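Local coordinates for protein paenibacillus xanthan lyase (Paenibacillus, PDB 6F2P) that probably removes the terminal mannose of xanthan side chains by beta-elimination, as a member of polysaccharide lyase family 8, at residues A[65-71]-A[120-126]; A[78-84]-A[136-141]; A[718-722]-A[744-748]. All blocks are in the same frame, centred on the assembly; numbering follows the deposited sequence.

Contact 1 (A[65-71]-A[120-126]); sequences SDSTSIT and YQNWWHW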
loop_
_atom_site.group_PDB
_atom_site.type_symbol
_atom_site.label_atom_id
_atom_site.label_comp_id
_atom_site.label_asym_id
_atom_site.label_seq_id
_atom_site.Cartn_x
_atom_site.Cartn_y
_atom_site.Cartn_z
ATOM N N SER A 65 -1.958 46.609 4.006
ATOM C CA SER A 65 -0.855 45.732 4.387
ATOM C C SER A 65 -1.225 44.258 4.522
ATOM O O SER A 65 -0.355 43.390 4.406
ATOM C CB SER A 65 -0.194 46.231 5.676
ATOM O OG SER A 65 -1.081 46.114 6.773
ATOM N N ASP A 66 -2.501 43.975 4.778
ATOM C CA ASP A 66 -2.982 42.591 4.814
ATOM C C ASP A 66 -3.967 42.318 3.678
ATOM O O ASP A 66 -5.073 42.859 3.664
ATOM C CB ASP A 66 -3.648 42.281 6.149
ATOM C CG ASP A 66 -3.907 40.801 6.339
ATOM O OD1 ASP A 66 -3.781 40.032 5.355
ATOM O OD2 ASP A 66 -4.242 40.406 7.479
ATOM N N SER A 67 -3.566 41.461 2.740
ATOM C CA SER A 67 -4.367 41.218 1.541
ATOM C C SER A 67 -5.620 40.376 1.824
ATOM O O SER A 67 -6.525 40.301 0.990
ATOM C CB SER A 67 -3.518 40.595 0.424
ATOM O OG SER A 67 -3.176 39.246 0.709
ATOM N N THR A 68 -5.683 39.766 3.007
ATOM C CA THR A 68 -6.876 39.019 3.411
ATOM C C THR A 68 -8.109 39.915 3.356
ATOM O O THR A 68 -9.209 39.463 3.064
ATOM C CB THR A 68 -6.728 38.462 4.833
ATOM O OG1 THR A 68 -5.538 37.669 4.912
ATOM C CG2 THR A 68 -7.933 37.631 5.222
ATOM N N SER A 69 -7.910 41.199 3.627
ATOM C CA SER A 69 -9.005 42.154 3.604
ATOM C C SER A 69 -9.721 42.199 2.252
ATOM O O SER A 69 -10.925 42.464 2.191
ATOM C CB SER A 69 -8.508 43.533 4.005
ATOM O OG SER A 69 -8.119 43.536 5.370
ATOM N N ILE A 70 -8.991 41.919 1.178
ATOM C CA ILE A 70 -9.601 41.808 -0.147
ATOM C C ILE A 70 -10.701 40.738 -0.159
ATOM O O ILE A 70 -11.847 41.008 -0.521
ATOM C CB ILE A 70 -8.547 41.482 -1.231
ATOM C CG1 ILE A 70 -7.448 42.548 -1.244
ATOM C CG2 ILE A 70 -9.198 41.361 -2.603
ATOM C CD1 ILE A 70 -7.940 43.914 -1.649
ATOM N N THR A 71 -10.345 39.527 0.251
ATOM C CA THR A 71 -11.275 38.409 0.256
ATOM C C THR A 71 -12.426 38.663 1.215
ATOM O O THR A 71 -13.598 38.417 0.886
ATOM C CB THR A 71 -10.556 37.098 0.671
ATOM O OG1 THR A 71 -9.559 36.766 -0.300
ATOM C CG2 THR A 71 -11.541 35.938 0.803
ATOM N N TYR A 120 -0.163 43.739 -2.794
ATOM C CA TYR A 120 0.730 43.699 -1.650
ATOM C C TYR A 120 0.490 42.459 -0.817
ATOM O O TYR A 120 -0.599 41.881 -0.841
ATOM C CB TYR A 120 0.563 44.964 -0.798
ATOM C CG TYR A 120 -0.867 45.305 -0.467
ATOM C CD1 TYR A 120 -1.502 44.738 0.634
ATOM C CD2 TYR A 120 -1.588 46.193 -1.255
ATOM C CE1 TYR A 120 -2.814 45.047 0.943
ATOM C CE2 TYR A 120 -2.903 46.512 -0.956
ATOM C CZ TYR A 120 -3.511 45.935 0.142
ATOM O OH TYR A 120 -4.819 46.249 0.443
ATOM N N GLN A 121 1.524 42.050 -0.095
ATOM C CA GLN A 121 1.444 40.895 0.784
ATOM C C GLN A 121 1.027 39.585 0.069
ATOM O O GLN A 121 1.593 39.225 -0.968
ATOM C CB GLN A 121 0.537 41.203 1.981
ATOM C CG GLN A 121 0.908 40.438 3.243
ATOM C CD GLN A 121 -0.284 39.776 3.891
ATOM O OE1 GLN A 121 -1.355 39.659 3.284
ATOM N NE2 GLN A 121 -0.111 39.340 5.137
ATOM N N ASN A 122 0.036 38.890 0.627
ATOM C CA ASN A 122 -0.290 37.521 0.222
ATOM C C ASN A 122 -1.001 37.388 -1.134
ATOM O O ASN A 122 -2.070 37.953 -1.353
ATOM C CB ASN A 122 -1.086 36.826 1.331
ATOM C CG ASN A 122 -1.350 35.354 1.039
ATOM O OD1 ASN A 122 -0.781 34.769 0.117
ATOM N ND2 ASN A 122 -2.219 34.748 1.841
ATOM N N TRP A 123 -0.395 36.615 -2.029
ATOM C CA TRP A 123 -0.848 36.514 -3.412
ATOM C C TRP A 123 -2.240 35.898 -3.538
ATOM O O TRP A 123 -3.025 36.264 -4.412
ATOM C CB TRP A 123 0.141 35.664 -4.210
ATOM C CG TRP A 123 0.089 34.202 -3.838
ATOM C CD1 TRP A 123 0.764 33.589 -2.824
ATOM C CD2 TRP A 123 -0.700 33.180 -4.468
ATOM N NE1 TRP A 123 0.453 32.249 -2.787
ATOM C CE2 TRP A 123 -0.443 31.973 -3.784
ATOM C CE3 TRP A 123 -1.595 33.168 -5.546
ATOM C CZ2 TRP A 123 -1.052 30.768 -4.139
ATOM C CZ3 TRP A 123 -2.199 31.970 -5.896
ATOM C CH2 TRP A 123 -1.923 30.786 -5.194
ATOM N N TRP A 124 -2.535 34.958 -2.654
ATOM C CA TRP A 124 -3.728 34.142 -2.769
ATOM C C TRP A 124 -5.014 34.972 -2.811
ATOM O O TRP A 124 -5.948 34.658 -3.553
ATOM C CB TRP A 124 -3.770 33.130 -1.623
ATOM C CG TRP A 124 -4.824 32.116 -1.798
ATOM C CD1 TRP A 124 -4.711 30.926 -2.450
ATOM C CD2 TRP A 124 -6.175 32.200 -1.342
ATOM N NE1 TRP A 124 -5.907 30.258 -2.424
ATOM C CE2 TRP A 124 -6.825 31.018 -1.747
ATOM C CE3 TRP A 124 -6.898 33.157 -0.626
ATOM C CZ2 TRP A 124 -8.162 30.764 -1.460
ATOM C CZ3 TRP A 124 -8.233 32.902 -0.341
ATOM C CH2 TRP A 124 -8.849 31.715 -0.760
ATOM N N HIS A 125 -5.059 36.038 -2.022
ATOM C CA HIS A 125 -6.269 36.855 -1.950
ATOM C C HIS A 125 -6.498 37.676 -3.224
ATOM O O HIS A 125 -7.641 37.961 -3.595
ATOM C CB HIS A 125 -6.250 37.735 -0.704
ATOM C CG HIS A 125 -6.182 36.953 0.571
ATOM N ND1 HIS A 125 -7.233 36.190 1.029
ATOM C CD2 HIS A 125 -5.182 36.796 1.469
ATOM C CE1 HIS A 125 -6.887 35.602 2.161
ATOM N NE2 HIS A 125 -5.646 35.951 2.449
ATOM N N TRP A 126 -5.414 38.014 -3.915
ATOM C CA TRP A 126 -5.516 38.757 -5.162
ATOM C C TRP A 126 -5.944 37.858 -6.317
ATOM O O TRP A 126 -6.790 38.230 -7.131
ATOM C CB TRP A 126 -4.188 39.452 -5.478
ATOM C CG TRP A 126 -3.800 40.442 -4.412
ATOM C CD1 TRP A 126 -2.893 40.257 -3.410
ATOM C CD2 TRP A 126 -4.342 41.757 -4.225
ATOM N NE1 TRP A 126 -2.825 41.379 -2.620
ATOM C CE2 TRP A 126 -3.707 42.313 -3.098
ATOM C CE3 TRP A 126 -5.296 42.521 -4.907
ATOM C CZ2 TRP A 126 -3.993 43.597 -2.639
ATOM C CZ3 TRP A 126 -5.579 43.801 -4.446
ATOM C CH2 TRP A 126 -4.932 44.320 -3.324
HETATM O O HOH W 1 -4.797 35.024 4.930
#
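The N-terminal ends of helices 68-85 and 123-141, in the alpha-helical domain of this family 8 lyase, come together where S67 meets N122, and S67, T68 and T71 surround H125. The H125 ring fills the centre. T68 CA lies over the middle of one face in a CH-pi contact, 3.4 Å from the ring centroid, while T71 OG1 and a water occupy the ring plane at its edge. T71 OG1 and H125 ND1 share a hydrogen bond of 2.7 Å, and the water bonds to H125 NE2 and donates to T68 OG1. T68 OG1 donates a hydrogen bond to D66 OD1, which also takes T68 N from the same face of the carboxylate; the bond from T68 N caps the turn that leads into helix 68-85. The second helix is capped by N122, whose OD1 accepts from W124 N.

S67 is gripped at two points. Its OG, turned between its own backbone N and carbonyl carbon (chi1 72°), donates to N122 O at 2.7 Å, in the carbonyl plane on a lone pair. Its N donates to Q121 OE1 over 2.9 Å with an N-H...O angle of 164°. That amide oxygen also accepts N122 N from the opposite face, which holds the Q121 side chain in place.

Behind this polar row, I70 crosses W126 at about a right angle, with CG1 over the six-membered ring, 3.8 Å from its centroid. W126 NE1 donates to Y120 O at 2.9 Å. Each helix start is capped from within its own segment, while S67, Q121 and the T71-H125 pair bond the two together; with both ring nitrogens of H125 engaged, rotation of the imidazole is probably restricted.

Contact 2 (A[78-84]-A[136-141]); sequences YDMALAY and DIVALM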
loop_
_atom_site.group_PDB
_atom_site.type_symbol
_atom_site.label_atom_id
_atom_site.label_comp_id
_atom_site.label_asym_id
_atom_site.label_seq_id
_atom_site.Cartn_x
_atom_site.Cartn_y
_atom_site.Cartn_z
ATOM N N TYR A 78 -20.613 39.678 -1.007
ATOM C CA TYR A 78 -21.336 38.533 -1.531
ATOM C C TYR A 78 -22.553 38.168 -0.680
ATOM O O TYR A 78 -23.628 37.880 -1.216
ATOM C CB TYR A 78 -20.435 37.309 -1.681
ATOM C CG TYR A 78 -21.236 36.097 -2.083
ATOM C CD1 TYR A 78 -21.708 35.955 -3.383
ATOM C CD2 TYR A 78 -21.565 35.120 -1.158
ATOM C CE1 TYR A 78 -22.469 34.859 -3.752
ATOM C CE2 TYR A 78 -22.330 34.016 -1.519
ATOM C CZ TYR A 78 -22.776 33.891 -2.817
ATOM O OH TYR A 78 -23.525 32.795 -3.182
ATOM N N ASP A 79 -22.377 38.158 0.639
ATOM C CA ASP A 79 -23.467 37.775 1.537
ATOM C C ASP A 79 -24.660 38.693 1.344
ATOM O O ASP A 79 -25.796 38.234 1.316
ATOM C CB ASP A 79 -23.027 37.792 3.005
ATOM C CG ASP A 79 -22.103 36.636 3.354
ATOM O OD1 ASP A 79 -22.095 35.632 2.610
ATOM O OD2 ASP A 79 -21.389 36.725 4.377
ATOM N N MET A 80 -24.384 39.988 1.198
ATOM C CA MET A 80 -25.424 40.995 0.997
ATOM C C MET A 80 -26.114 40.777 -0.346
ATOM O O MET A 80 -27.348 40.749 -0.433
ATOM C CB MET A 80 -24.825 42.406 1.082
ATOM C CG MET A 80 -24.238 42.736 2.444
ATOM S SD MET A 80 -23.144 44.182 2.454
ATOM C CE MET A 80 -24.291 45.493 2.037
ATOM N N ALA A 81 -25.303 40.620 -1.386
ATOM C CA ALA A 81 -25.801 40.301 -2.720
ATOM C C ALA A 81 -26.681 39.044 -2.711
ATOM O O ALA A 81 -27.684 38.973 -3.421
ATOM C CB ALA A 81 -24.633 40.145 -3.693
ATOM N N LEU A 82 -26.311 38.067 -1.889
ATOM C CA LEU A 82 -27.061 36.827 -1.799
ATOM C C LEU A 82 -28.476 37.077 -1.291
ATOM O O LEU A 82 -29.448 36.635 -1.904
ATOM C CB LEU A 82 -26.347 35.814 -0.900
ATOM C CG LEU A 82 -26.953 34.401 -0.832
ATOM C CD1 LEU A 82 -27.056 33.751 -2.209
ATOM C CD2 LEU A 82 -26.167 33.496 0.102
ATOM N N ALA A 83 -28.598 37.777 -0.169
ATOM C CA ALA A 83 -29.921 38.085 0.370
ATOM C C ALA A 83 -30.687 38.953 -0.619
ATOM O O ALA A 83 -31.891 38.782 -0.807
ATOM C CB ALA A 83 -29.820 38.774 1.721
ATOM N N TYR A 84 -29.974 39.878 -1.250
ATOM C CA TYR A 84 -30.585 40.753 -2.231
ATOM C C TYR A 84 -31.323 39.972 -3.312
ATOM O O TYR A 84 -32.377 40.408 -3.784
ATOM C CB TYR A 84 -29.546 41.665 -2.880
ATOM C CG TYR A 84 -30.145 42.512 -3.968
ATOM C CD1 TYR A 84 -30.979 43.578 -3.658
ATOM C CD2 TYR A 84 -29.900 42.237 -5.309
ATOM C CE1 TYR A 84 -31.545 44.359 -4.652
ATOM C CE2 TYR A 84 -30.461 43.010 -6.310
ATOM C CZ TYR A 84 -31.285 44.070 -5.972
ATOM O OH TYR A 84 -31.849 44.847 -6.950
ATOM N N ASP A 136 -18.762 35.729 -7.933
ATOM C CA ASP A 136 -20.055 35.335 -7.408
ATOM C C ASP A 136 -20.990 36.531 -7.256
ATOM O O ASP A 136 -22.159 36.458 -7.633
ATOM C CB ASP A 136 -19.884 34.581 -6.089
ATOM C CG ASP A 136 -19.209 33.233 -6.278
ATOM O OD1 ASP A 136 -18.913 32.871 -7.442
ATOM O OD2 ASP A 136 -18.989 32.533 -5.270
ATOM N N ILE A 137 -20.467 37.631 -6.719
ATOM C CA ILE A 137 -21.229 38.861 -6.609
ATOM C C ILE A 137 -21.763 39.269 -7.971
ATOM O O ILE A 137 -22.972 39.443 -8.143
ATOM C CB ILE A 137 -20.378 40.007 -6.054
ATOM C CG1 ILE A 137 -19.966 39.700 -4.616
ATOM C CG2 ILE A 137 -21.146 41.339 -6.129
ATOM C CD1 ILE A 137 -18.845 40.570 -4.118
ATOM N N VAL A 138 -20.857 39.401 -8.935
ATOM C CA VAL A 138 -21.230 39.785 -10.287
ATOM C C VAL A 138 -22.264 38.832 -10.888
ATOM O O VAL A 138 -23.148 39.257 -11.628
ATOM C CB VAL A 138 -19.998 39.883 -11.198
ATOM C CG1 VAL A 138 -20.412 40.136 -12.642
ATOM C CG2 VAL A 138 -19.073 40.994 -10.702
ATOM N N ALA A 139 -22.176 37.550 -10.560
ATOM C CA ALA A 139 -23.152 36.598 -11.080
ATOM C C ALA A 139 -24.553 36.954 -10.589
ATOM O O ALA A 139 -25.507 37.003 -11.369
ATOM C CB ALA A 139 -22.779 35.170 -10.692
ATOM N N LEU A 140 -24.666 37.228 -9.296
ATOM C CA LEU A 140 -25.950 37.562 -8.700
ATOM C C LEU A 140 -26.477 38.916 -9.173
ATOM O O LEU A 140 -27.671 39.077 -9.405
ATOM C CB LEU A 140 -25.829 37.571 -7.176
ATOM C CG LEU A 140 -25.416 36.261 -6.513
ATOM C CD1 LEU A 140 -25.184 36.468 -5.030
ATOM C CD2 LEU A 140 -26.471 35.183 -6.747
ATOM N N MET A 141 -25.579 39.886 -9.312
ATOM C CA MET A 141 -25.969 41.277 -9.487
ATOM C C MET A 141 -25.937 41.730 -10.949
ATOM O O MET A 141 -26.185 42.905 -11.254
ATOM C CB MET A 141 -25.041 42.164 -8.662
ATOM C CG MET A 141 -25.046 41.870 -7.171
ATOM S SD MET A 141 -26.598 42.320 -6.374
ATOM C CE MET A 141 -26.654 44.073 -6.770
#
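Y78 and L140 set the packing: their side chains cross at about a right angle, and L140 CD1 comes to 3.4 Å from Y78 CE1, oblique to the ring. D136 comes from the opposite side of the ring plane, its CB 3.5 Å from Y78 CE1, so the CD1-CE1 side of the ring is held between L140 CD1 and D136 CB. The carboxylate plane of D136 is turned 60° from the ring, and its OD1 is hydrogen-bonded to Y13 OH of helix 4-18. With CG anti to the backbone N (chi1 174°), the Y78 ring leans toward helix 123-141; I137 CG1 packs on Y78 CA at 3.6 Å.

One turn on, the small A81 probably helps the helices approach. Its methyl carbon faces L140 and M141, with A81 CB 3.9 Å from M141 CG, and L140 CD1 slides past it to reach the backbone around L82 N. M141 then folds back on itself, bent at both chi2 and chi3, and carries its sulfur to Y84. M141 SD is 3.5 Å from Y84 CD2 and 4.5 Å from the ring centroid. This is an oblique Met-aromatic contact, with the two side chains at about a right angle.

L17 of helix 4-18 packs against both Y78 and L140, while L105 of helix 95-111 touches I137. The short helical segments run nearly parallel, their axes 9.1 Å apart at closest approach and inclined by 21°. The meeting surfaces are mainly apolar, without a polar bond between the two segments. Near-parallel helices separated in sequence by helix 95-111 are consistent with neighbours in one layer of the alpha/alpha toroid of family 8 lyases, which is made of antiparallel helix hairpins.

Contact 3 (A[718-722]-A[744-748]); sequences KDNEI and SYKVK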
loop_
_atom_site.group_PDB
_atom_site.type_symbol
_atom_site.label_atom_id
_atom_site.label_comp_id
_atom_site.label_asym_id
_atom_site.label_seq_id
_atom_site.Cartn_x
_atom_site.Cartn_y
_atom_site.Cartn_z
ATOM N N LYS A 718 -5.725 -17.708 -11.501
ATOM C CA LYS A 718 -4.530 -17.050 -10.998
ATOM C C LYS A 718 -4.315 -15.682 -11.635
ATOM O O LYS A 718 -4.659 -15.465 -12.795
ATOM C CB LYS A 718 -3.294 -17.934 -11.208
ATOM C CG LYS A 718 -2.676 -17.858 -12.593
ATOM C CD LYS A 718 -1.345 -18.605 -12.661
ATOM C CE LYS A 718 -0.612 -18.278 -13.948
ATOM N NZ LYS A 718 -0.660 -16.802 -14.236
ATOM N N ASP A 719 -3.753 -14.756 -10.863
ATOM C CA ASP A 719 -3.357 -13.463 -11.398
ATOM C C ASP A 719 -2.121 -13.650 -12.259
ATOM O O ASP A 719 -1.448 -14.678 -12.171
ATOM C CB ASP A 719 -3.076 -12.470 -10.268
ATOM C CG ASP A 719 -4.347 -11.885 -9.672
ATOM O OD1 ASP A 719 -5.313 -11.658 -10.428
ATOM O OD2 ASP A 719 -4.380 -11.642 -8.449
ATOM N N ASN A 720 -1.823 -12.654 -13.089
ATOM C CA ASN A 720 -0.738 -12.757 -14.060
ATOM C C ASN A 720 0.614 -13.123 -13.459
ATOM O O ASN A 720 1.282 -14.048 -13.922
ATOM C CB ASN A 720 -0.587 -11.451 -14.827
ATOM C CG ASN A 720 -1.873 -11.002 -15.460
ATOM O OD1 ASN A 720 -2.184 -9.798 -15.482
ATOM N ND2 ASN A 720 -2.641 -11.964 -15.983
ATOM N N GLU A 721 1.014 -12.394 -12.426
ATOM C CA GLU A 721 2.377 -12.494 -11.923
ATOM C C GLU A 721 2.628 -13.744 -11.077
ATOM O O GLU A 721 3.727 -13.938 -10.554
ATOM C CB GLU A 721 2.755 -11.213 -11.174
ATOM C CG GLU A 721 2.630 -9.960 -12.038
ATOM C CD GLU A 721 3.370 -10.097 -13.366
ATOM O OE1 GLU A 721 4.524 -10.579 -13.366
ATOM O OE2 GLU A 721 2.796 -9.733 -14.413
ATOM N N ILE A 722 1.612 -14.595 -10.960
ATOM C CA ILE A 722 1.755 -15.883 -10.290
ATOM C C ILE A 722 2.296 -16.942 -11.246
ATOM O O ILE A 722 1.824 -17.072 -12.370
ATOM C CB ILE A 722 0.406 -16.404 -9.760
ATOM C CG1 ILE A 722 -0.245 -15.392 -8.821
ATOM C CG2 ILE A 722 0.598 -17.740 -9.048
ATOM C CD1 ILE A 722 0.459 -15.266 -7.511
ATOM N N SER A 744 -2.222 -6.702 -4.330
ATOM C CA SER A 744 -2.392 -8.119 -4.037
ATOM C C SER A 744 -2.442 -9.019 -5.273
ATOM O O SER A 744 -3.069 -8.683 -6.279
ATOM C CB SER A 744 -3.655 -8.321 -3.211
ATOM O OG SER A 744 -3.494 -7.759 -1.922
ATOM N N TYR A 745 -1.787 -10.174 -5.163
ATOM C CA TYR A 745 -1.803 -11.216 -6.185
ATOM C C TYR A 745 -2.472 -12.487 -5.659
ATOM O O TYR A 745 -2.089 -12.992 -4.601
ATOM C CB TYR A 745 -0.380 -11.547 -6.583
ATOM C CG TYR A 745 0.432 -10.344 -6.984
ATOM C CD1 TYR A 745 1.197 -9.650 -6.050
ATOM C CD2 TYR A 745 0.441 -9.905 -8.295
ATOM C CE1 TYR A 745 1.950 -8.552 -6.418
ATOM C CE2 TYR A 745 1.189 -8.813 -8.674
ATOM C CZ TYR A 745 1.940 -8.138 -7.734
ATOM O OH TYR A 745 2.677 -7.043 -8.122
ATOM N N LYS A 746 -3.448 -13.016 -6.399
ATOM C CA LYS A 746 -4.223 -14.166 -5.935
ATOM C C LYS A 746 -4.096 -15.399 -6.829
ATOM O O LYS A 746 -3.940 -15.289 -8.044
ATOM C CB LYS A 746 -5.702 -13.794 -5.770
ATOM C CG LYS A 746 -5.999 -12.900 -4.572
ATOM C CD LYS A 746 -7.431 -12.377 -4.622
ATOM C CE LYS A 746 -7.780 -11.517 -3.409
ATOM N NZ LYS A 746 -6.806 -10.413 -3.195
ATOM N N VAL A 747 -4.169 -16.571 -6.205
ATOM C CA VAL A 747 -4.199 -17.836 -6.917
ATOM C C VAL A 747 -5.172 -18.774 -6.203
ATOM O O VAL A 747 -5.213 -18.821 -4.978
ATOM C CB VAL A 747 -2.788 -18.471 -7.024
ATOM C CG1 VAL A 747 -2.208 -18.776 -5.649
ATOM C CG2 VAL A 747 -2.825 -19.740 -7.875
ATOM N N LYS A 748 -5.979 -19.499 -6.969
ATOM C CA LYS A 748 -6.942 -20.430 -6.390
ATOM C C LYS A 748 -6.738 -21.835 -6.954
ATOM O O LYS A 748 -6.868 -22.075 -8.161
ATOM C CB LYS A 748 -8.383 -19.949 -6.603
ATOM C CG LYS A 748 -9.437 -20.909 -6.051
ATOM C CD LYS A 748 -10.735 -20.198 -5.682
ATOM C CE LYS A 748 -11.341 -19.467 -6.871
ATOM N NZ LYS A 748 -12.711 -18.933 -6.597
#
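K718 and V747 form an antiparallel, non-hydrogen-bonded pair, CA to CA 4.2 Å, after which the chain leaves the strand through a type I turn from D719 to I722. D719 N still donates to K746 O, at 2.9 Å and nearly along the C=O axis. In the reverse direction the side chain stands in for a backbone carbonyl: D719 OD2 accepts K746 N over 2.6 Å, met on the anti side and 29° out of the carboxylate plane. CG lies anti to the carbonyl carbon (chi1 -79°), which brings the carboxylate alongside strand 744-750. Replacing D719 with an alanine would probably leave K746 N without this acceptor and the start of the turn held to the strand by a single backbone bond.

K718 curls over the turn, bent at chi4, and its NZ donates to D719 O at 3.1 Å, with weak bonds to N720 O and I722 O. D719 O also takes I722 N, from the opposite face of its plane. On the same face as K718, whose CB lies beside V747 CG2, I722 CG2 meets V747 CB at 4.0 Å, I722 CD1 meets Y745 CB at 3.9 Å, and E721 CB comes obliquely to the Y745 ring, 3.8 Å from CE2.

Strand 714-718, at the edge of a seven-stranded antiparallel sheet, thus hands the chain through this turn to strand 722-726 of a second sheet. I722 and Y745 both pack on V735 of strand 731-736, between the sheets of the sandwich. On the face away from V747, K746 NZ forms a salt bridge to D461 and S744 OG bonds to T460, tying strand 744-750 to strand 457-462 of the neighbouring super-sandwich domain.

Overall arrangement
Contacts 1 and 2 join the same two helices, 68-85 and 123-141, at different points along their length, with centres about 21 Å apart. Their chemistry follows their place: contact 1, partly buried, joins the helix starts through serine, threonine, glutamine and histidine bonds and a water, beside caps made within each segment, whereas contact 2, more fully buried, is a seam of apolar and Met-aromatic packing. Contact 3 lies in another part of the chain, its centre about 55 Å from that of contact 1 and 58 Å from that of contact 2. There a beta turn is held to a strand by backbone and aspartate bonds, with an apolar side buried between sheets and an exposed lysine over the turn.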